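Local coordinates for protein extracellular sialidase/neuraminidase, putative (Aspergillus fumigatus, PDB 2XZI) that is a KDNase of the sialidase family, probably cleaving terminal KDN, the deaminated form of sialic acid, from glycoconjugates, at residues A[38-46]-A[338-346]; A[191-202]-A[231-242]. All blocks are in the same frame, centred on the assembly; numbering follows the deposited sequence.

Contact 1: A[38-46]-A[338-346]; sequences FRIPAVVRT and YSSMTKTGD. With KDM (deamino-alpha-neuraminic acid), chain C.
Two groups from segment 38-46 lie over the Tyr-338 ring. The cation-pi contact places Arg-39 CZ 4.9 Å from the ring centroid, 23° off its normal, with the guanidinium plane perpendicular to the ring. The CH-pi contact brings Ile-40 CD1 to 4.0 Å from the same centroid; this methyl also lies above one face of the guanidinium, toward its rim. A bend at chi3 turns Arg-39 NH1 and NH2 to O1A of the bound KDM carboxylate, the NH2 bond being 2.9 Å, while NE is salt-bridged to Glu-354. Tyr-338 OH sits 3.0 Å from KDM O6 and is hydrogen-bonded to Glu-229. Arg-39, Ile-40 and Tyr-338 thus line the KDM pocket. The two strands run parallel, their N-to-C directions differing by 5°, each an edge strand of a different antiparallel beta-propeller blade. Val-43 N donates to Ser-340 OG at 2.9 Å; OG stands opposite its own backbone N (chi1 -172°), which carries it across. One water donates to Val-43 O and Met-341 O, and a second joins Arg-45 N to Thr-342 OG1. Apolar contact comes from Pro-41 CD, 3.8 Å from Tyr-338 CB. Arg-45 CB and CD lie alongside Lys-343 O in van der Waals contact.

Contact 2: A[191-202]-A[231-242]; sequences IRLTTGELVIPA and TIVQTPDGKLYR. With GOL (glycerol), chain F.
Ala-202 O is gripped end-on by both terminal nitrogens of Arg-242, NH2 at 3.0 Å and NH1 at 3.2 Å. The oxygen lies close to the guanidinium plane, and Pro-201 CB covers one face of that group. The same arginine is salt-bridged to Asp-244 through NH2, and its NH1 also reaches Asn-206 and Arg-205 O. At the other end, the extended Gln-234 side chain presents its amide to the turn 193-196. Thr-194 N meets a lone pair of Gln-234 OE1 at 2.9 Å, within the plane of the amide, and Gln-234 NE2 donates back to Thr-194 OG1, which lies 23° out of that plane. NE2 also holds Gly-238 O, in the plane, at 2.9 Å with a nearly straight N-H...O of 173°, tying the turn 235-238 to the same amide. Between these polar ends, Ile-232 packs CG1 against Ile-191 CD1 at 3.8 Å and CG2 against Pro-201 CD, while Leu-193 CD2 meets Leu-240 CD2 at 3.5 Å. Strands 198-202 and 231-234 run roughly antiparallel, at 151°, in neighbouring beta-propeller blades. With a water adding a bond to OE1 and partners on both amide atoms, the rotation of the Gln-234 amide is fixed and its OE1/NE2 assignment is chemically determined.

Overall arrangement
Both contacts join strands of separate antiparallel sheets, and both belong to the beta-propeller fold. Contact 1 brings together 37-45 and 334-343, an early and a late strand of the chain, thereby closing the ring of blades; contact 2 joins the sheet of 191-192 and 198-202 to that of 230-234 and 240-244, two successive blades in mid-chain, nested inside the loop that contact 1 closes. Their centres are about 17 Å apart and their nearest atoms about 7 Å, without touching. The centre of contact 1 is about 7 Å from the chain centre, beside the KDM pocket to which it supplies residues; that of contact 2 is about 16 Å away, with the Arg-242 side chain about 11 Å from a bound KDM.

Contact 1: A[38-46]-A[338-346]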
loop_
_atom_site.group_PDB
_atom_site.type_symbol
_atom_site.label_atom_id
_atom_site.label_comp_id
_atom_site.label_asym_id
_atom_site.label_seq_id
_atom_site.Cartn_x
_atom_site.Cartn_y
_atom_site.Cartn_z
ATOM N N PHE A 38 6.817 12.015 -1.742
ATOM C CA PHE A 38 6.694 10.569 -1.710
ATOM C C PHE A 38 5.272 10.254 -1.331
ATOM O O PHE A 38 4.745 10.824 -0.388
ATOM C CB PHE A 38 7.655 9.973 -0.706
ATOM C CG PHE A 38 9.107 10.208 -1.054
ATOM C CD1 PHE A 38 9.756 9.361 -1.935
ATOM C CD2 PHE A 38 9.818 11.267 -0.496
ATOM C CE1 PHE A 38 11.091 9.542 -2.264
ATOM C CE2 PHE A 38 11.155 11.471 -0.846
ATOM C CZ PHE A 38 11.792 10.597 -1.711
ATOM N N ARG A 39 4.649 9.384 -2.122
ATOM C CA ARG A 39 3.264 8.947 -1.886
ATOM C C ARG A 39 3.133 7.463 -2.180
ATOM O O ARG A 39 4.059 6.841 -2.702
ATOM C CB ARG A 39 2.305 9.736 -2.780
ATOM C CG ARG A 39 2.021 11.170 -2.319
ATOM C CD ARG A 39 0.677 11.676 -2.839
ATOM N NE ARG A 39 -0.377 10.815 -2.336
ATOM C CZ ARG A 39 -1.567 10.642 -2.889
ATOM N NH1 ARG A 39 -1.927 11.309 -3.974
ATOM N NH2 ARG A 39 -2.401 9.763 -2.338
ATOM N N ILE A 40 1.982 6.910 -1.806
ATOM C CA ILE A 40 1.593 5.558 -2.221
ATOM C C ILE A 40 2.505 4.468 -1.634
ATOM O O ILE A 40 3.212 3.774 -2.367
ATOM C CB ILE A 40 1.462 5.424 -3.778
ATOM C CG1 ILE A 40 0.906 6.700 -4.453
ATOM C CG2 ILE A 40 0.596 4.230 -4.128
ATOM C CD1 ILE A 40 -0.441 7.164 -3.969
ATOM N N PRO A 41 2.491 4.323 -0.297
ATOM C CA PRO A 41 3.351 3.363 0.412
ATOM C C PRO A 41 2.956 1.894 0.246
ATOM O O PRO A 41 1.780 1.560 0.056
ATOM C CB PRO A 41 3.177 3.758 1.882
ATOM C CG PRO A 41 1.783 4.331 1.923
ATOM C CD PRO A 41 1.706 5.138 0.650
ATOM N N ALA A 42 3.953 1.023 0.330
ATOM C CA ALA A 42 3.713 -0.410 0.443
ATOM C C ALA A 42 4.822 -0.968 1.307
ATOM O O ALA A 42 5.973 -0.577 1.129
ATOM C CB ALA A 42 3.757 -1.047 -0.913
ATOM N N VAL A 43 4.516 -1.902 2.191
ATOM C CA VAL A 43 5.531 -2.483 3.084
ATOM C C VAL A 43 5.305 -3.976 3.279
ATOM O O VAL A 43 4.155 -4.435 3.414
ATOM C CB VAL A 43 5.595 -1.733 4.451
ATOM C CG1 VAL A 43 4.308 -1.940 5.278
ATOM C CG2 VAL A 43 6.850 -2.115 5.242
ATOM N N VAL A 44 6.412 -4.721 3.249
ATOM C CA VAL A 44 6.374 -6.141 3.567
ATOM C C VAL A 44 7.560 -6.548 4.413
ATOM O O VAL A 44 8.617 -5.961 4.338
ATOM C CB VAL A 44 6.325 -7.046 2.299
ATOM C CG1 VAL A 44 4.978 -6.878 1.557
ATOM C CG2 VAL A 44 7.530 -6.798 1.388
ATOM N N ARG A 45 7.356 -7.574 5.225
ATOM C CA ARG A 45 8.441 -8.240 5.918
ATOM C C ARG A 45 8.751 -9.513 5.140
ATOM O O ARG A 45 7.846 -10.268 4.776
ATOM C CB ARG A 45 8.005 -8.589 7.347
ATOM C CG ARG A 45 9.121 -9.237 8.156
ATOM C CD ARG A 45 8.590 -10.014 9.317
ATOM N NE ARG A 45 8.259 -11.376 8.916
ATOM C CZ ARG A 45 7.374 -12.149 9.540
ATOM N NH1 ARG A 45 6.706 -11.695 10.598
ATOM N NH2 ARG A 45 7.146 -13.375 9.091
ATOM N N THR A 46 10.026 -9.737 4.850
ATOM C CA THR A 46 10.411 -10.902 4.051
ATOM C C THR A 46 10.547 -12.105 4.959
ATOM O O THR A 46 10.422 -11.985 6.174
ATOM C CB THR A 46 11.731 -10.680 3.320
ATOM O OG1 THR A 46 12.800 -10.758 4.271
ATOM C CG2 THR A 46 11.769 -9.333 2.593
ATOM N N TYR A 338 -2.988 7.446 2.312
ATOM C CA TYR A 338 -2.744 6.019 2.019
ATOM C C TYR A 338 -1.851 5.385 3.081
ATOM O O TYR A 338 -1.044 6.067 3.728
ATOM C CB TYR A 338 -2.046 5.850 0.667
ATOM C CG TYR A 338 -2.882 6.082 -0.575
ATOM C CD1 TYR A 338 -3.826 7.118 -0.664
ATOM C CD2 TYR A 338 -2.676 5.279 -1.701
ATOM C CE1 TYR A 338 -4.563 7.317 -1.857
ATOM C CE2 TYR A 338 -3.401 5.460 -2.853
ATOM C CZ TYR A 338 -4.345 6.473 -2.928
ATOM O OH TYR A 338 -5.050 6.664 -4.104
ATOM N N SER A 339 -1.980 4.072 3.261
ATOM C CA SER A 339 -1.228 3.368 4.284
ATOM C C SER A 339 -0.930 1.938 3.865
ATOM O O SER A 339 -1.539 1.410 2.932
ATOM C CB SER A 339 -2.014 3.370 5.600
ATOM O OG SER A 339 -3.202 2.600 5.450
ATOM N N SER A 340 0.012 1.315 4.576
ATOM C CA SER A 340 0.377 -0.083 4.359
ATOM C C SER A 340 0.843 -0.673 5.675
ATOM O O SER A 340 1.536 0.002 6.437
ATOM C CB SER A 340 1.479 -0.197 3.304
ATOM O OG SER A 340 1.729 -1.549 2.952
ATOM N N MET A 341 0.447 -1.915 5.947
ATOM C CA MET A 341 0.877 -2.594 7.167
ATOM C C MET A 341 1.528 -3.945 6.920
ATOM O O MET A 341 1.152 -4.683 5.999
ATOM C CB MET A 341 -0.312 -2.840 8.117
ATOM C CG MET A 341 -0.994 -1.583 8.623
ATOM S SD MET A 341 -2.340 -2.004 9.741
ATOM C CE MET A 341 -3.561 -2.694 8.602
ATOM N N THR A 342 2.463 -4.269 7.800
ATOM C CA THR A 342 3.077 -5.596 7.873
ATOM C C THR A 342 3.239 -6.005 9.341
ATOM O O THR A 342 3.219 -5.167 10.245
ATOM C CB THR A 342 4.436 -5.646 7.145
ATOM O OG1 THR A 342 4.870 -7.012 7.048
ATOM C CG2 THR A 342 5.476 -4.846 7.903
ATOM N N LYS A 343 3.382 -7.306 9.580
ATOM C CA LYS A 343 3.885 -7.756 10.861
ATOM C C LYS A 343 5.397 -7.687 10.839
ATOM O O LYS A 343 6.009 -8.025 9.827
ATOM C CB LYS A 343 3.463 -9.197 11.120
ATOM C CG LYS A 343 1.979 -9.386 11.255
ATOM C CD LYS A 343 1.641 -10.788 11.718
ATOM C CE LYS A 343 1.763 -11.792 10.591
ATOM N NZ LYS A 343 1.155 -13.093 10.974
ATOM N N THR A 344 5.996 -7.252 11.940
ATOM C CA THR A 344 7.455 -7.241 12.065
ATOM C C THR A 344 7.908 -8.524 12.737
ATOM O O THR A 344 7.099 -9.263 13.316
ATOM C CB THR A 344 7.953 -6.068 12.934
ATOM O OG1 THR A 344 7.517 -6.257 14.290
ATOM C CG2 THR A 344 7.439 -4.727 12.407
ATOM N N GLY A 345 9.208 -8.781 12.667
ATOM C CA GLY A 345 9.810 -9.939 13.324
ATOM C C GLY A 345 9.784 -9.925 14.839
ATOM O O GLY A 345 9.984 -10.966 15.481
ATOM N N ASP A 346 9.515 -8.763 15.429
ATOM C CA ASP A 346 9.488 -8.616 16.881
ATOM C C ASP A 346 8.084 -8.335 17.408
ATOM O O ASP A 346 7.921 -7.591 18.384
ATOM C CB ASP A 346 10.508 -7.572 17.377
ATOM C CG ASP A 346 10.187 -6.140 16.930
ATOM O OD1 ASP A 346 9.592 -5.935 15.856
ATOM O OD2 ASP A 346 10.561 -5.210 17.661
HETATM C C2 KDM C . -5.228 9.315 -5.938
HETATM C C1 KDM C . -5.709 9.812 -4.581
HETATM C C3 KDM C . -3.763 8.847 -5.855
HETATM C C4 KDM C . -3.403 7.755 -6.904
HETATM C C5 KDM C . -4.414 7.607 -8.048
HETATM C C6 KDM C . -5.820 7.348 -7.453
HETATM C C7 KDM C . -6.944 7.420 -8.499
HETATM C C8 KDM C . -8.283 6.975 -7.884
HETATM C C9 KDM C . -9.410 7.090 -8.895
HETATM O O5 KDM C . -4.013 6.557 -8.966
HETATM O O1A KDM C . -4.855 10.193 -3.746
HETATM O O1B KDM C . -6.953 9.813 -4.417
HETATM O O4 KDM C . -2.129 8.086 -7.459
HETATM O O6 KDM C . -6.162 8.280 -6.372
HETATM O O7 KDM C . -7.054 8.766 -8.971
HETATM O O8 KDM C . -8.218 5.606 -7.462
HETATM O O9 KDM C . -9.150 6.141 -9.943
HETATM O O2 KDM C . -5.337 10.454 -6.802
HETATM O O HOH W 1 2.226 -6.246 3.939
HETATM O O HOH W 2 4.581 -8.597 5.188
#

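Contact 2: A[191-202]-A[231-242]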
loop_
_atom_site.group_PDB
_atom_site.type_symbol
_atom_site.label_atom_id
_atom_site.label_comp_id
_atom_site.label_asym_id
_atom_site.label_seq_id
_atom_site.Cartn_x
_atom_site.Cartn_y
_atom_site.Cartn_z
ATOM N N ILE A 191 -1.232 -11.175 -0.772
ATOM C CA ILE A 191 -1.172 -12.149 0.311
ATOM C C ILE A 191 -0.883 -13.541 -0.195
ATOM O O ILE A 191 -1.059 -13.831 -1.380
ATOM C CB ILE A 191 -2.496 -12.182 1.135
ATOM C CG1 ILE A 191 -3.677 -12.590 0.237
ATOM C CG2 ILE A 191 -2.704 -10.835 1.860
ATOM C CD1 ILE A 191 -4.993 -12.680 0.953
ATOM N N ARG A 192 -0.447 -14.399 0.724
ATOM C CA ARG A 192 -0.315 -15.838 0.476
ATOM C C ARG A 192 -1.323 -16.548 1.362
ATOM O O ARG A 192 -1.351 -16.322 2.585
ATOM C CB ARG A 192 1.116 -16.297 0.773
ATOM C CG ARG A 192 1.444 -17.742 0.389
ATOM C CD ARG A 192 1.290 -18.664 1.582
ATOM N NE ARG A 192 1.995 -19.943 1.410
ATOM C CZ ARG A 192 1.732 -21.045 2.108
ATOM N NH1 ARG A 192 0.775 -21.056 3.038
ATOM N NH2 ARG A 192 2.427 -22.150 1.882
ATOM N N LEU A 193 -2.120 -17.430 0.755
ATOM C CA LEU A 193 -3.205 -18.118 1.450
ATOM C C LEU A 193 -2.700 -19.332 2.219
ATOM O O LEU A 193 -1.664 -19.903 1.868
ATOM C CB LEU A 193 -4.273 -18.556 0.450
ATOM C CG LEU A 193 -4.829 -17.454 -0.457
ATOM C CD1 LEU A 193 -5.989 -18.020 -1.291
ATOM C CD2 LEU A 193 -5.349 -16.289 0.360
ATOM N N THR A 194 -3.462 -19.731 3.235
ATOM C CA THR A 194 -3.176 -20.972 3.957
ATOM C C THR A 194 -3.050 -22.133 2.964
ATOM O O THR A 194 -2.214 -22.998 3.140
ATOM C CB THR A 194 -4.261 -21.285 5.015
ATOM O OG1 THR A 194 -5.547 -21.307 4.379
ATOM C CG2 THR A 194 -4.241 -20.241 6.122
ATOM N N THR A 195 -3.866 -22.125 1.915
ATOM C CA THR A 195 -3.858 -23.184 0.899
ATOM C C THR A 195 -2.738 -23.075 -0.161
ATOM O O THR A 195 -2.594 -23.954 -1.030
ATOM C CB THR A 195 -5.214 -23.264 0.222
ATOM O OG1 THR A 195 -5.672 -21.934 -0.070
ATOM C CG2 THR A 195 -6.220 -23.916 1.164
ATOM N N GLY A 196 -1.959 -21.998 -0.103
ATOM C CA GLY A 196 -0.724 -21.882 -0.879
ATOM C C GLY A 196 -0.704 -20.905 -2.035
ATOM O O GLY A 196 0.375 -20.587 -2.553
ATOM N N GLU A 197 -1.877 -20.451 -2.465
ATOM C CA GLU A 197 -1.961 -19.507 -3.594
ATOM C C GLU A 197 -1.595 -18.079 -3.189
ATOM O O GLU A 197 -1.683 -17.710 -2.017
ATOM C CB GLU A 197 -3.363 -19.480 -4.206
ATOM C CG GLU A 197 -3.922 -20.832 -4.669
ATOM C CD GLU A 197 -4.633 -21.607 -3.566
ATOM O OE1 GLU A 197 -4.577 -21.207 -2.372
ATOM O OE2 GLU A 197 -5.271 -22.628 -3.920
ATOM N N LEU A 198 -1.187 -17.291 -4.180
ATOM C CA LEU A 198 -1.041 -15.843 -3.980
ATOM C C LEU A 198 -2.281 -15.131 -4.486
ATOM O O LEU A 198 -2.866 -15.522 -5.496
ATOM C CB LEU A 198 0.177 -15.295 -4.715
ATOM C CG LEU A 198 1.535 -15.929 -4.387
ATOM C CD1 LEU A 198 2.657 -15.197 -5.105
ATOM C CD2 LEU A 198 1.792 -15.907 -2.893
ATOM N N VAL A 199 -2.679 -14.066 -3.794
ATOM C CA VAL A 199 -3.777 -13.231 -4.262
ATOM C C VAL A 199 -3.336 -11.780 -4.163
ATOM O O VAL A 199 -2.945 -11.301 -3.081
ATOM C CB VAL A 199 -5.082 -13.417 -3.442
ATOM C CG1 VAL A 199 -6.211 -12.612 -4.081
ATOM C CG2 VAL A 199 -5.485 -14.868 -3.390
ATOM N N ILE A 200 -3.393 -11.106 -5.311
ATOM C CA ILE A 200 -3.024 -9.700 -5.439
ATOM C C ILE A 200 -4.265 -8.904 -5.844
ATOM O O ILE A 200 -4.894 -9.206 -6.867
ATOM C CB ILE A 200 -1.858 -9.525 -6.454
ATOM C CG1 ILE A 200 -0.620 -10.343 -6.019
ATOM C CG2 ILE A 200 -1.518 -8.043 -6.645
ATOM C CD1 ILE A 200 -0.617 -11.850 -6.459
ATOM N N PRO A 201 -4.645 -7.910 -5.036
ATOM C CA PRO A 201 -5.851 -7.158 -5.385
ATOM C C PRO A 201 -5.563 -6.143 -6.467
ATOM O O PRO A 201 -4.512 -5.503 -6.458
ATOM C CB PRO A 201 -6.213 -6.453 -4.074
ATOM C CG PRO A 201 -4.881 -6.208 -3.414
ATOM C CD PRO A 201 -4.018 -7.403 -3.796
ATOM N N ALA A 202 -6.507 -5.974 -7.383
ATOM C CA ALA A 202 -6.399 -5.005 -8.457
ATOM C C ALA A 202 -7.750 -4.417 -8.815
ATOM O O ALA A 202 -8.793 -4.831 -8.271
ATOM C CB ALA A 202 -5.736 -5.622 -9.692
ATOM N N THR A 231 -8.084 -3.914 -1.356
ATOM C CA THR A 231 -7.288 -4.643 -0.365
ATOM C C THR A 231 -7.856 -6.048 -0.252
ATOM O O THR A 231 -9.040 -6.265 -0.507
ATOM C CB THR A 231 -7.259 -3.986 1.051
ATOM O OG1 THR A 231 -8.478 -4.250 1.775
ATOM C CG2 THR A 231 -7.017 -2.480 0.977
ATOM N N ILE A 232 -6.995 -6.993 0.110
ATOM C CA ILE A 232 -7.373 -8.395 0.260
ATOM C C ILE A 232 -6.805 -8.955 1.560
ATOM O O ILE A 232 -5.664 -8.639 1.961
ATOM C CB ILE A 232 -6.896 -9.237 -0.971
ATOM C CG1 ILE A 232 -7.521 -10.639 -0.984
ATOM C CG2 ILE A 232 -5.362 -9.346 -1.034
ATOM C CD1 ILE A 232 -8.897 -10.698 -1.569
ATOM N N VAL A 233 -7.610 -9.770 2.235
ATOM C CA VAL A 233 -7.133 -10.534 3.388
ATOM C C VAL A 233 -7.828 -11.887 3.392
ATOM O O VAL A 233 -8.924 -12.035 2.841
ATOM C CB VAL A 233 -7.321 -9.764 4.732
ATOM C CG1 VAL A 233 -8.729 -9.979 5.311
ATOM C CG2 VAL A 233 -6.243 -10.143 5.757
ATOM N N GLN A 234 -7.167 -12.857 4.009
ATOM C CA GLN A 234 -7.799 -14.126 4.305
ATOM C C GLN A 234 -8.233 -14.046 5.756
ATOM O O GLN A 234 -7.415 -13.835 6.641
ATOM C CB GLN A 234 -6.823 -15.274 4.103
ATOM C CG GLN A 234 -7.509 -16.626 4.106
ATOM C CD GLN A 234 -6.555 -17.784 3.911
ATOM O OE1 GLN A 234 -5.326 -17.664 4.053
ATOM N NE2 GLN A 234 -7.130 -18.938 3.595
ATOM N N THR A 235 -9.534 -14.157 5.963
ATOM C CA THR A 235 -10.136 -14.025 7.286
ATOM C C THR A 235 -9.899 -15.312 8.083
ATOM O O THR A 235 -9.465 -16.313 7.510
ATOM C CB THR A 235 -11.625 -13.595 7.194
ATOM O OG1 THR A 235 -12.294 -14.358 6.187
ATOM C CG2 THR A 235 -11.703 -12.123 6.793
ATOM N N PRO A 236 -10.124 -15.276 9.411
ATOM C CA PRO A 236 -9.798 -16.464 10.196
ATOM C C PRO A 236 -10.541 -17.730 9.755
ATOM O O PRO A 236 -9.986 -18.817 9.880
ATOM C CB PRO A 236 -10.179 -16.054 11.623
ATOM C CG PRO A 236 -9.958 -14.549 11.629
ATOM C CD PRO A 236 -10.447 -14.123 10.276
ATOM N N ASP A 237 -11.744 -17.576 9.205
ATOM C CA ASP A 237 -12.485 -18.708 8.617
ATOM C C ASP A 237 -11.863 -19.298 7.334
ATOM O O ASP A 237 -12.356 -20.307 6.822
ATOM C CB ASP A 237 -13.973 -18.347 8.420
ATOM C CG ASP A 237 -14.189 -17.202 7.418
ATOM O OD1 ASP A 237 -13.209 -16.755 6.792
ATOM O OD2 ASP A 237 -15.336 -16.725 7.258
ATOM N N GLY A 238 -10.789 -18.686 6.822
ATOM C CA GLY A 238 -10.076 -19.176 5.633
ATOM C C GLY A 238 -10.621 -18.620 4.323
ATOM O O GLY A 238 -10.049 -18.849 3.252
ATOM N N LYS A 239 -11.723 -17.879 4.411
ATOM C CA LYS A 239 -12.337 -17.248 3.249
ATOM C C LYS A 239 -11.566 -15.975 2.854
ATOM O O LYS A 239 -10.715 -15.500 3.621
ATOM C CB LYS A 239 -13.816 -16.970 3.510
ATOM C CG LYS A 239 -14.633 -18.264 3.737
ATOM C CD LYS A 239 -16.068 -18.097 3.253
ATOM C CE LYS A 239 -16.838 -19.419 3.315
ATOM N NZ LYS A 239 -18.241 -19.298 2.789
ATOM N N LEU A 240 -11.849 -15.453 1.661
ATOM C CA LEU A 240 -11.244 -14.200 1.183
ATOM C C LEU A 240 -12.165 -13.037 1.469
ATOM O O LEU A 240 -13.392 -13.179 1.511
ATOM C CB LEU A 240 -10.970 -14.252 -0.326
ATOM C CG LEU A 240 -10.022 -15.347 -0.830
ATOM C CD1 LEU A 240 -9.872 -15.319 -2.349
ATOM C CD2 LEU A 240 -8.659 -15.242 -0.150
ATOM N N TYR A 241 -11.560 -11.864 1.618
ATOM C CA TYR A 241 -12.264 -10.648 2.003
ATOM C C TYR A 241 -11.634 -9.511 1.212
ATOM O O TYR A 241 -10.435 -9.259 1.372
ATOM C CB TYR A 241 -12.086 -10.469 3.524
ATOM C CG TYR A 241 -12.441 -9.147 4.193
ATOM C CD1 TYR A 241 -11.509 -8.113 4.265
ATOM C CD2 TYR A 241 -13.662 -8.965 4.838
ATOM C CE1 TYR A 241 -11.799 -6.931 4.923
ATOM C CE2 TYR A 241 -13.964 -7.771 5.497
ATOM C CZ TYR A 241 -13.023 -6.761 5.537
ATOM O OH TYR A 241 -13.304 -5.566 6.179
ATOM N N ARG A 242 -12.425 -8.872 0.340
ATOM C CA ARG A 242 -12.009 -7.648 -0.339
ATOM C C ARG A 242 -12.574 -6.459 0.415
ATOM O O ARG A 242 -13.753 -6.453 0.796
ATOM C CB ARG A 242 -12.497 -7.580 -1.794
ATOM C CG ARG A 242 -11.679 -8.359 -2.819
ATOM C CD ARG A 242 -10.397 -7.622 -3.301
ATOM N NE ARG A 242 -10.631 -6.357 -4.014
ATOM C CZ ARG A 242 -10.195 -6.059 -5.244
ATOM N NH1 ARG A 242 -9.485 -6.928 -5.951
ATOM N NH2 ARG A 242 -10.469 -4.869 -5.777
HETATM C C1 GOL F . -10.877 -20.402 0.326
HETATM O O1 GOL F . -10.892 -18.990 0.331
HETATM C C2 GOL F . -10.009 -20.926 -0.818
HETATM O O2 GOL F . -10.449 -20.423 -2.057
HETATM C C3 GOL F . -8.543 -20.585 -0.599
HETATM O O3 GOL F . -8.098 -21.145 0.619
HETATM O O HOH W 3 -3.460 -15.377 4.136
#